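Local coordinates for protein Dr hemagglutinin structural subunit (Escherichia coli, PDB 1UT1) that mediates adherence of uropathogenic bacteria to the upper urinary tract by binding the Dr blood group antigen, and agglutinates human erythrocytes even when D-mannose is present, at residues 20-25 with 48-53; 79-84 with 90-95; 121-126 with 139-144. The protein carries 3 engineered substitutions. All blocks are in the same frame, centred on the assembly; numbering follows the deposited sequence. Where two conformers were deposited one is given.

Contact 1. Residues 20-25 with 48-53; sequences TKLTVT and APIGPV. With EDO (1,2-ethanediol), chain H.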
loop_
_atom_site.group_PDB
_atom_site.type_symbol
_atom_site.label_atom_id
_atom_site.label_comp_id
_atom_site.label_asym_id
_atom_site.label_seq_id
_atom_site.Cartn_x
_atom_site.Cartn_y
_atom_site.Cartn_z
ATOM N N THR A 20 -7.353 -2.454 -9.942
ATOM C CA THR A 20 -8.650 -3.095 -9.670
ATOM C C THR A 20 -8.373 -4.409 -8.970
ATOM O O THR A 20 -7.614 -5.234 -9.468
ATOM C CB THR A 20 -9.407 -3.372 -10.998
ATOM O OG1 THR A 20 -9.728 -2.114 -11.627
ATOM C CG2 THR A 20 -10.711 -4.171 -10.740
ATOM N N LYS A 21 -8.904 -4.553 -7.766
ATOM C CA LYS A 21 -8.600 -5.695 -6.924
ATOM C C LYS A 21 -9.860 -6.454 -6.597
ATOM O O LYS A 21 -10.962 -5.859 -6.454
ATOM C CB LYS A 21 -7.974 -5.212 -5.623
ATOM C CG LYS A 21 -6.593 -4.590 -5.811
ATOM C CD LYS A 21 -5.939 -4.296 -4.454
ATOM C CE LYS A 21 -4.716 -3.383 -4.606
ATOM N NZ LYS A 21 -4.582 -2.410 -3.471
ATOM N N LEU A 22 -9.710 -7.765 -6.443
ATOM C CA LEU A 22 -10.844 -8.593 -6.082
ATOM C C LEU A 22 -10.313 -9.777 -5.294
ATOM O O LEU A 22 -9.403 -10.423 -5.735
ATOM C CB LEU A 22 -11.569 -9.106 -7.368
ATOM C CG LEU A 22 -12.651 -10.160 -7.117
ATOM C CD1 LEU A 22 -13.785 -9.547 -6.412
ATOM C CD2 LEU A 22 -13.107 -10.844 -8.413
ATOM N N THR A 23 -10.923 -10.076 -4.153
ATOM C CA THR A 23 -10.627 -11.303 -3.441
ATOM C C THR A 23 -11.737 -12.310 -3.752
ATOM O O THR A 23 -12.933 -12.015 -3.593
ATOM C CB THR A 23 -10.534 -11.068 -1.930
ATOM O OG1 THR A 23 -9.408 -10.212 -1.664
ATOM C CG2 THR A 23 -10.374 -12.398 -1.199
ATOM N N VAL A 24 -11.331 -13.489 -4.213
ATOM C CA VAL A 24 -12.263 -14.557 -4.577
ATOM C C VAL A 24 -12.281 -15.562 -3.409
ATOM O O VAL A 24 -11.232 -15.903 -2.863
ATOM C CB VAL A 24 -11.808 -15.269 -5.879
ATOM C CG1 VAL A 24 -12.709 -16.521 -6.190
ATOM C CG2 VAL A 24 -11.867 -14.271 -7.047
ATOM N N THR A 25 -13.475 -15.943 -2.976
ATOM C CA THR A 25 -13.602 -16.880 -1.873
ATOM C C THR A 25 -14.470 -18.090 -2.230
ATOM O O THR A 25 -15.085 -18.142 -3.321
ATOM C CB THR A 25 -14.219 -16.186 -0.641
ATOM O OG1 THR A 25 -15.648 -16.061 -0.800
ATOM C CG2 THR A 25 -13.598 -14.804 -0.430
ATOM N N ALA A 48 -20.201 -10.588 -14.960
ATOM C CA ALA A 48 -20.310 -10.054 -13.610
ATOM C C ALA A 48 -19.331 -8.898 -13.493
ATOM O O ALA A 48 -18.193 -8.987 -13.961
ATOM C CB ALA A 48 -20.011 -11.086 -12.596
ATOM N N PRO A 49 -19.763 -7.807 -12.874
ATOM C CA PRO A 49 -18.893 -6.635 -12.794
ATOM C C PRO A 49 -17.828 -6.824 -11.737
ATOM O O PRO A 49 -18.089 -7.320 -10.655
ATOM C CB PRO A 49 -19.862 -5.515 -12.386
ATOM C CG PRO A 49 -20.932 -6.252 -11.561
ATOM C CD PRO A 49 -21.026 -7.635 -12.108
ATOM N N ILE A 50 -16.601 -6.509 -12.106
ATOM C CA ILE A 50 -15.486 -6.517 -11.150
ATOM C C ILE A 50 -15.377 -5.131 -10.536
ATOM O O ILE A 50 -15.362 -5.001 -9.315
ATOM C CB ILE A 50 -14.173 -6.944 -11.799
ATOM C CG1 ILE A 50 -14.288 -8.375 -12.352
ATOM C CG2 ILE A 50 -13.019 -6.895 -10.756
ATOM C CD1 ILE A 50 -14.455 -9.427 -11.286
ATOM N N GLY A 51 -15.450 -4.091 -11.365
ATOM C CA GLY A 51 -15.504 -2.733 -10.827
ATOM C C GLY A 51 -15.327 -1.718 -11.943
ATOM O O GLY A 51 -14.953 -2.060 -13.045
ATOM N N PRO A 52 -15.617 -0.464 -11.646
ATOM C CA PRO A 52 -15.400 0.604 -12.598
ATOM C C PRO A 52 -13.975 1.161 -12.443
ATOM O O PRO A 52 -13.401 1.157 -11.349
ATOM C CB PRO A 52 -16.411 1.686 -12.138
ATOM C CG PRO A 52 -16.417 1.517 -10.598
ATOM C CD PRO A 52 -16.207 0.016 -10.364
ATOM N N VAL A 53 -13.482 1.780 -13.506
ATOM C CA VAL A 53 -12.216 2.542 -13.438
ATOM C C VAL A 53 -12.500 3.888 -14.089
ATOM O O VAL A 53 -12.868 3.936 -15.272
ATOM C CB VAL A 53 -11.088 1.824 -14.213
ATOM C CG1 VAL A 53 -9.818 2.652 -14.182
ATOM C CG2 VAL A 53 -10.828 0.430 -13.615
HETATM C C1 EDO H . -7.882 -15.688 -0.433
HETATM O O1 EDO H . -8.016 -14.843 0.699
HETATM C C2 EDO H . -8.896 -16.823 -0.313
HETATM O O2 EDO H . -10.226 -16.286 -0.375
HETATM O O HOH W 1 -12.041 -0.949 -10.258
HETATM O O HOH W 2 -12.898 -4.226 -7.634
#
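T20 overlaps I50 methyl to methyl, its CG2 lying 3.6 Å from I50 CG2. The same threonine meets V53 through its other branch: OG1 comes 3.4 Å from V53 CG2, a polar atom resting against a methyl group. With chi1 at -65°, T20 sets CG2 anti to the backbone N and OG1 beside it, which divides the side chain between these two neighbours. Two residues along the strand, L22 reaches I50 at about a right angle, CD2 to CD1. This separation of 3.5 Å would be tight for two methyls, but I50 was deposited in two conformers and the closeness is doubtful.

The segments run nearly antiparallel, at 158°, yet their axes are 7.3 Å apart and two waters do the polar work. One water spans T20 OG1, 2.9 Å away, and P52 O, to which it donates. A second donates to K21 O at 2.8 Å and to I50 O at 3.1 Å, so each of these carbonyls gains a donor without direct strand pairing. The direct pairing goes to other strands: T20 bonds to L139 and L22 to Y137, while I50 and G51 both face I123 in a classic beta bulge. Here two strands of an immunoglobulin-like sandwich meet along a seam, inside a region predicted to bind receptor. V24 O accepts a hydrogen bond from an ethanediol, probably from the crystallisation liquor, that also bonds to G15 O of the second subunit.

Chemically the seam is mixed: buried methyl groups close its inner side, and two bridging waters tie carbonyls and a threonine hydroxyl across the gap.

Contact 2. Residues 79-84 with 90-95; sequences FFLISD and LYVNIR. With EDO (1,2-ethanediol), chain I.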
loop_
_atom_site.group_PDB
_atom_site.type_symbol
_atom_site.label_atom_id
_atom_site.label_comp_id
_atom_site.label_asym_id
_atom_site.label_seq_id
_atom_site.Cartn_x
_atom_site.Cartn_y
_atom_site.Cartn_z
ATOM N N PHE A 79 -7.135 -9.823 -21.697
ATOM C CA PHE A 79 -6.813 -9.201 -20.408
ATOM C C PHE A 79 -7.343 -10.115 -19.295
ATOM O O PHE A 79 -8.371 -10.790 -19.448
ATOM C CB PHE A 79 -7.538 -7.854 -20.266
ATOM C CG PHE A 79 -7.027 -6.793 -21.196
ATOM C CD1 PHE A 79 -7.702 -6.499 -22.364
ATOM C CD2 PHE A 79 -5.858 -6.085 -20.885
ATOM C CE1 PHE A 79 -7.254 -5.459 -23.209
ATOM C CE2 PHE A 79 -5.377 -5.092 -21.724
ATOM C CZ PHE A 79 -6.051 -4.803 -22.910
ATOM N N PHE A 80 -6.690 -10.047 -18.138
ATOM C CA PHE A 80 -7.150 -10.826 -16.985
ATOM C C PHE A 80 -6.597 -10.231 -15.726
ATOM O O PHE A 80 -5.488 -9.661 -15.736
ATOM C CB PHE A 80 -6.725 -12.319 -17.092
ATOM C CG PHE A 80 -5.345 -12.528 -17.679
ATOM C CD1 PHE A 80 -4.215 -12.502 -16.866
ATOM C CD2 PHE A 80 -5.185 -12.723 -19.055
ATOM C CE1 PHE A 80 -2.924 -12.664 -17.411
ATOM C CE2 PHE A 80 -3.889 -12.831 -19.627
ATOM C CZ PHE A 80 -2.771 -12.826 -18.795
ATOM N N LEU A 81 -7.365 -10.330 -14.645
ATOM C CA LEU A 81 -6.812 -10.077 -13.321
ATOM C C LEU A 81 -5.922 -11.289 -13.061
ATOM O O LEU A 81 -6.185 -12.376 -13.568
ATOM C CB LEU A 81 -7.897 -10.031 -12.246
ATOM C CG LEU A 81 -8.567 -8.667 -12.060
ATOM C CD1 LEU A 81 -9.466 -8.429 -13.228
ATOM C CD2 LEU A 81 -9.380 -8.670 -10.743
ATOM N N ILE A 82 -4.874 -11.087 -12.277
ATOM C CA ILE A 82 -3.928 -12.155 -11.985
ATOM C C ILE A 82 -3.817 -12.342 -10.472
ATOM O O ILE A 82 -3.898 -11.382 -9.720
ATOM C CB ILE A 82 -2.526 -11.848 -12.610
ATOM C CG1 ILE A 82 -1.647 -13.128 -12.627
ATOM C CG2 ILE A 82 -1.834 -10.692 -11.884
ATOM C CD1 ILE A 82 -2.103 -14.200 -13.661
ATOM N N SER A 83 -3.684 -13.594 -10.027
ATOM C CA SER A 83 -3.531 -13.868 -8.586
ATOM C C SER A 83 -2.182 -13.322 -8.055
ATOM O O SER A 83 -1.248 -13.056 -8.823
ATOM C CB SER A 83 -3.630 -15.377 -8.312
ATOM O OG SER A 83 -2.637 -16.084 -9.039
ATOM N N ASP A 84 -2.086 -13.188 -6.736
ATOM C CA ASP A 84 -0.868 -12.688 -6.094
ATOM C C ASP A 84 0.384 -13.518 -6.505
ATOM O O ASP A 84 1.469 -12.966 -6.678
ATOM C CB ASP A 84 -1.033 -12.740 -4.580
ATOM C CG ASP A 84 -1.740 -11.527 -4.032
ATOM O OD1 ASP A 84 -2.178 -10.675 -4.829
ATOM O OD2 ASP A 84 -2.017 -11.525 -2.818
ATOM N N LEU A 90 -8.125 -14.472 -14.160
ATOM C CA LEU A 90 -9.574 -14.240 -14.211
ATOM C C LEU A 90 -9.788 -13.339 -15.421
ATOM O O LEU A 90 -9.426 -12.156 -15.389
ATOM C CB LEU A 90 -10.040 -13.542 -12.940
ATOM C CG LEU A 90 -11.516 -13.160 -12.823
ATOM C CD1 LEU A 90 -12.404 -14.437 -12.949
ATOM C CD2 LEU A 90 -11.738 -12.488 -11.425
ATOM N N TYR A 91 -10.237 -13.933 -16.534
ATOM C CA TYR A 91 -10.359 -13.196 -17.787
ATOM C C TYR A 91 -11.459 -12.171 -17.684
ATOM O O TYR A 91 -12.570 -12.464 -17.211
ATOM C CB TYR A 91 -10.657 -14.147 -18.924
ATOM C CG TYR A 91 -9.464 -15.023 -19.228
ATOM C CD1 TYR A 91 -9.373 -16.306 -18.712
ATOM C CD2 TYR A 91 -8.427 -14.546 -20.015
ATOM C CE1 TYR A 91 -8.272 -17.121 -18.998
ATOM C CE2 TYR A 91 -7.311 -15.336 -20.271
ATOM C CZ TYR A 91 -7.241 -16.614 -19.745
ATOM O OH TYR A 91 -6.163 -17.429 -20.083
ATOM N N VAL A 92 -11.194 -11.004 -18.252
ATOM C CA VAL A 92 -12.178 -9.936 -18.224
ATOM C C VAL A 92 -12.335 -9.246 -19.576
ATOM O O VAL A 92 -11.390 -9.194 -20.381
ATOM C CB VAL A 92 -11.807 -8.842 -17.156
ATOM C CG1 VAL A 92 -11.881 -9.424 -15.728
ATOM C CG2 VAL A 92 -10.389 -8.209 -17.425
ATOM N N ASN A 93 -13.477 -8.563 -19.723
ATOM C CA ASN A 93 -13.685 -7.597 -20.799
ATOM C C ASN A 93 -13.574 -6.215 -20.197
ATOM O O ASN A 93 -13.890 -6.012 -19.028
ATOM C CB ASN A 93 -15.070 -7.740 -21.395
ATOM C CG ASN A 93 -15.174 -8.923 -22.311
ATOM O OD1 ASN A 93 -14.296 -9.158 -23.156
ATOM N ND2 ASN A 93 -16.204 -9.723 -22.106
ATOM N N ILE A 94 -13.065 -5.289 -20.990
ATOM C CA ILE A 94 -12.886 -3.897 -20.578
ATOM C C ILE A 94 -13.700 -3.077 -21.552
ATOM O O ILE A 94 -13.546 -3.220 -22.769
ATOM C CB ILE A 94 -11.394 -3.501 -20.722
ATOM C CG1 ILE A 94 -10.540 -4.399 -19.791
ATOM C CG2 ILE A 94 -11.188 -2.034 -20.431
ATOM C CD1 ILE A 94 -9.004 -4.149 -19.915
ATOM N N ARG A 95 -14.631 -2.275 -21.032
ATOM C CA ARG A 95 -15.596 -1.594 -21.892
ATOM C C ARG A 95 -15.962 -0.202 -21.342
ATOM O O ARG A 95 -16.447 -0.100 -20.233
ATOM C CB ARG A 95 -16.875 -2.451 -21.993
ATOM C CG ARG A 95 -17.933 -1.872 -22.930
ATOM C CD ARG A 95 -19.033 -2.870 -23.189
ATOM N NE ARG A 95 -20.004 -2.897 -22.094
ATOM C CZ ARG A 95 -20.132 -3.887 -21.207
ATOM N NH1 ARG A 95 -19.330 -4.951 -21.255
ATOM N NH2 ARG A 95 -21.050 -3.806 -20.253
HETATM C C1 EDO I . -4.769 -18.348 -6.016
HETATM O O1 EDO I . -3.560 -18.178 -6.767
HETATM C C2 EDO I . -4.862 -19.820 -5.549
HETATM O O2 EDO I . -3.571 -20.268 -5.084
HETATM O O HOH W 3 -9.960 -10.162 -22.345
#
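Segments 79-84 and 90-95 form the two arms of an antiparallel beta hairpin, their N-to-C directions 141° apart. L81 and L90 are a hydrogen-bonded pair: L81 N donates a hydrogen bond of 2.9 Å to L90 O, and L90 N returns a bond of 2.9 Å to L81 O. Further along, V92 N bonds to F79 O at 3.1 Å, but the reverse link runs through a water, which accepts from F79 N at 2.9 Å and donates to V92 O at 2.6 Å.

I94 lays CD1 over one face of the F79 ring, 3.6 Å from its centroid and 16° off the normal, a CH-pi contact. On the same side of the hairpin L81 CD1 packs on V92 CG1, and L81 and L90 touch through CB; these groups look into the sandwich core, where L81 also meets L139 and V92 meets I123. F80 and Y91, a non-hydrogen-bonded pair, project from the other side. Chi1 of F80, 38°, places CG between the backbone N and the carbonyl carbon, and the F80 side chain lies beside that of Y91, both pointing the same way. The rings meet obliquely with their planes steeply inclined, F80 CD2 coming 3.6 Å from Y91 CE2.

The hairpin therefore has two unlike sides, an aliphatic and phenylalanine layer turned to the core and an aromatic pair on the opposite face, while one water links F79 N and V92 O, which are not bonded directly.

Contact 3. Residues 121-126 with 139-144; sequences IGIYVD and LTLTGG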
loop_
_atom_site.group_PDB
_atom_site.type_symbol
_atom_site.label_atom_id
_atom_site.label_comp_id
_atom_site.label_asym_id
_atom_site.label_seq_id
_atom_site.Cartn_x
_atom_site.Cartn_y
_atom_site.Cartn_z
ATOM N N ILE A 121 -14.626 3.241 -17.364
ATOM C CA ILE A 121 -14.321 1.965 -18.000
ATOM C C ILE A 121 -14.815 0.882 -17.019
ATOM O O ILE A 121 -14.463 0.899 -15.849
ATOM C CB ILE A 121 -12.788 1.786 -18.138
ATOM C CG1 ILE A 121 -12.183 2.821 -19.108
ATOM C CG2 ILE A 121 -12.450 0.343 -18.559
ATOM C CD1 ILE A 121 -12.552 2.621 -20.503
ATOM N N GLY A 122 -15.654 -0.022 -17.490
ATOM C CA GLY A 122 -16.123 -1.130 -16.667
ATOM C C GLY A 122 -15.231 -2.353 -16.930
ATOM O O GLY A 122 -14.840 -2.617 -18.070
ATOM N N ILE A 123 -14.946 -3.100 -15.880
ATOM C CA ILE A 123 -14.177 -4.343 -15.999
ATOM C C ILE A 123 -15.188 -5.455 -15.639
ATOM O O ILE A 123 -15.805 -5.395 -14.556
ATOM C CB ILE A 123 -13.060 -4.386 -14.951
ATOM C CG1 ILE A 123 -12.131 -3.153 -15.065
ATOM C CG2 ILE A 123 -12.252 -5.698 -15.098
ATOM C CD1 ILE A 123 -11.507 -2.952 -16.465
ATOM N N TYR A 124 -15.364 -6.446 -16.529
ATOM C CA TYR A 124 -16.381 -7.491 -16.312
ATOM C C TYR A 124 -15.789 -8.861 -16.525
ATOM O O TYR A 124 -14.949 -9.061 -17.401
ATOM C CB TYR A 124 -17.527 -7.313 -17.339
ATOM C CG TYR A 124 -18.108 -5.921 -17.360
ATOM C CD1 TYR A 124 -19.151 -5.571 -16.490
ATOM C CD2 TYR A 124 -17.521 -4.918 -18.127
ATOM C CE1 TYR A 124 -19.688 -4.281 -16.501
ATOM C CE2 TYR A 124 -18.056 -3.604 -18.150
ATOM C CZ TYR A 124 -19.142 -3.308 -17.320
ATOM O OH TYR A 124 -19.632 -2.004 -17.276
ATOM N N VAL A 125 -16.326 -9.842 -15.820
ATOM C CA VAL A 125 -15.882 -11.229 -16.026
ATOM C C VAL A 125 -16.219 -11.645 -17.471
ATOM O O VAL A 125 -17.320 -11.421 -17.946
ATOM C CB VAL A 125 -16.578 -12.170 -14.997
ATOM C CG1 VAL A 125 -16.298 -13.649 -15.321
ATOM C CG2 VAL A 125 -16.094 -11.831 -13.569
ATOM N N ASP A 126 -15.247 -12.205 -18.182
ATOM C CA ASP A 126 -15.476 -12.636 -19.575
ATOM C C ASP A 126 -15.636 -14.171 -19.616
ATOM O O ASP A 126 -14.647 -14.889 -19.606
ATOM C CB ASP A 126 -14.284 -12.236 -20.464
ATOM C CG ASP A 126 -14.490 -12.635 -21.940
ATOM O OD1 ASP A 126 -15.641 -12.981 -22.335
ATOM O OD2 ASP A 126 -13.486 -12.721 -22.665
ATOM N N LEU A 139 -5.768 -6.240 -11.364
ATOM C CA LEU A 139 -5.597 -5.767 -12.732
ATOM C C LEU A 139 -5.100 -4.327 -12.616
ATOM O O LEU A 139 -5.732 -3.493 -11.963
ATOM C CB LEU A 139 -6.898 -5.781 -13.533
ATOM C CG LEU A 139 -6.852 -4.973 -14.846
ATOM C CD1 LEU A 139 -5.881 -5.601 -15.838
ATOM C CD2 LEU A 139 -8.255 -4.913 -15.464
ATOM N N THR A 140 -3.929 -4.056 -13.179
ATOM C CA THR A 140 -3.335 -2.727 -13.056
ATOM C C THR A 140 -3.294 -2.038 -14.432
ATOM O O THR A 140 -2.846 -2.643 -15.421
ATOM C CB THR A 140 -1.915 -2.858 -12.483
ATOM O OG1 THR A 140 -1.986 -3.459 -11.176
ATOM C CG2 THR A 140 -1.265 -1.499 -12.367
ATOM N N LEU A 141 -3.827 -0.816 -14.506
ATOM C CA LEU A 141 -3.924 -0.060 -15.778
ATOM C C LEU A 141 -3.278 1.314 -15.607
ATOM O O LEU A 141 -3.557 2.034 -14.641
ATOM C CB LEU A 141 -5.382 0.145 -16.180
ATOM C CG LEU A 141 -6.180 -1.157 -16.484
ATOM C CD1 LEU A 141 -7.704 -0.865 -16.540
ATOM C CD2 LEU A 141 -5.721 -1.748 -17.782
ATOM N N THR A 142 -2.423 1.664 -16.548
ATOM C CA THR A 142 -1.692 2.927 -16.488
ATOM C C THR A 142 -2.097 3.786 -17.669
ATOM O O THR A 142 -2.105 3.326 -18.808
ATOM C CB THR A 142 -0.158 2.680 -16.563
ATOM O OG1 THR A 142 0.248 1.909 -15.426
ATOM C CG2 THR A 142 0.612 4.057 -16.570
ATOM N N GLY A 143 -2.357 5.058 -17.403
ATOM C CA GLY A 143 -2.784 5.988 -18.441
ATOM C C GLY A 143 -1.635 6.473 -19.276
ATOM O O GLY A 143 -0.484 6.563 -18.814
ATOM N N GLY A 144 -1.948 6.810 -20.512
ATOM C CA GLY A 144 -0.938 7.286 -21.445
ATOM C C GLY A 144 -1.604 7.499 -22.790
ATOM O O GLY A 144 -2.806 7.730 -22.857
#
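I123 and L139 meet across the core of an immunoglobulin-like beta sandwich, the fold of the Dr-adhesin family, with their CA atoms 9.3 Å apart. Strands 118-125 and 135-147 are not neighbours in the hydrogen-bonded order here, and the contact between these segments is made by aliphatic side chains alone.

I123 meets both leucines, L139 and L141. Its chi1 of -56° turns CG1 beside the backbone N, opposite the carbonyl carbon, and a chi2 of -56° folds the chain at CG1, so that CD1 and CG2 both face the same methyl of L139. L139 answers with CG anti to its own nitrogen, chi1 165°, which extends CD2 into the core. The two side chains cross obliquely: CD2 of L139 lies 3.9 Å from CD1 of I123 and 4.1 Å from CG2 of I123, ordinary van der Waals distances.

V92, I94, I50 and V53 also touch I123, bringing in the hairpin and strand 49-58. Away from the core, T142 OG1 bonds to T17 OG1, and the ring of Y124 makes a cation-pi contact with R95.

L141 enters with CG beside its backbone N and the chain then extended, which brings a second leucine methyl to the isoleucine tip, beside that of L139: CD1 of L141 stands 4.3 Å from CD1 of I123.

Along the chain the three contacts follow in series, contact 1 first, then 2, then 3, yet their centres lie only 8 to 10 Å apart. Strand pairing explains this: 16-25 pairs with 135-147, then come 78-83, 89-96, 118-125 and 49-58, each beside the next. Contact 2 is a neighbouring pair in this curled series, contact 3 spans its interior, and contact 1 brings the two ends together. L22 CD2 touches L90 CD2 at 3.7 Å, and probable backbone hydrogen bonds join V53 to I121 and N93 to Y124. One shared hydrophobic core thus links the predicted receptor-binding region to the later strands.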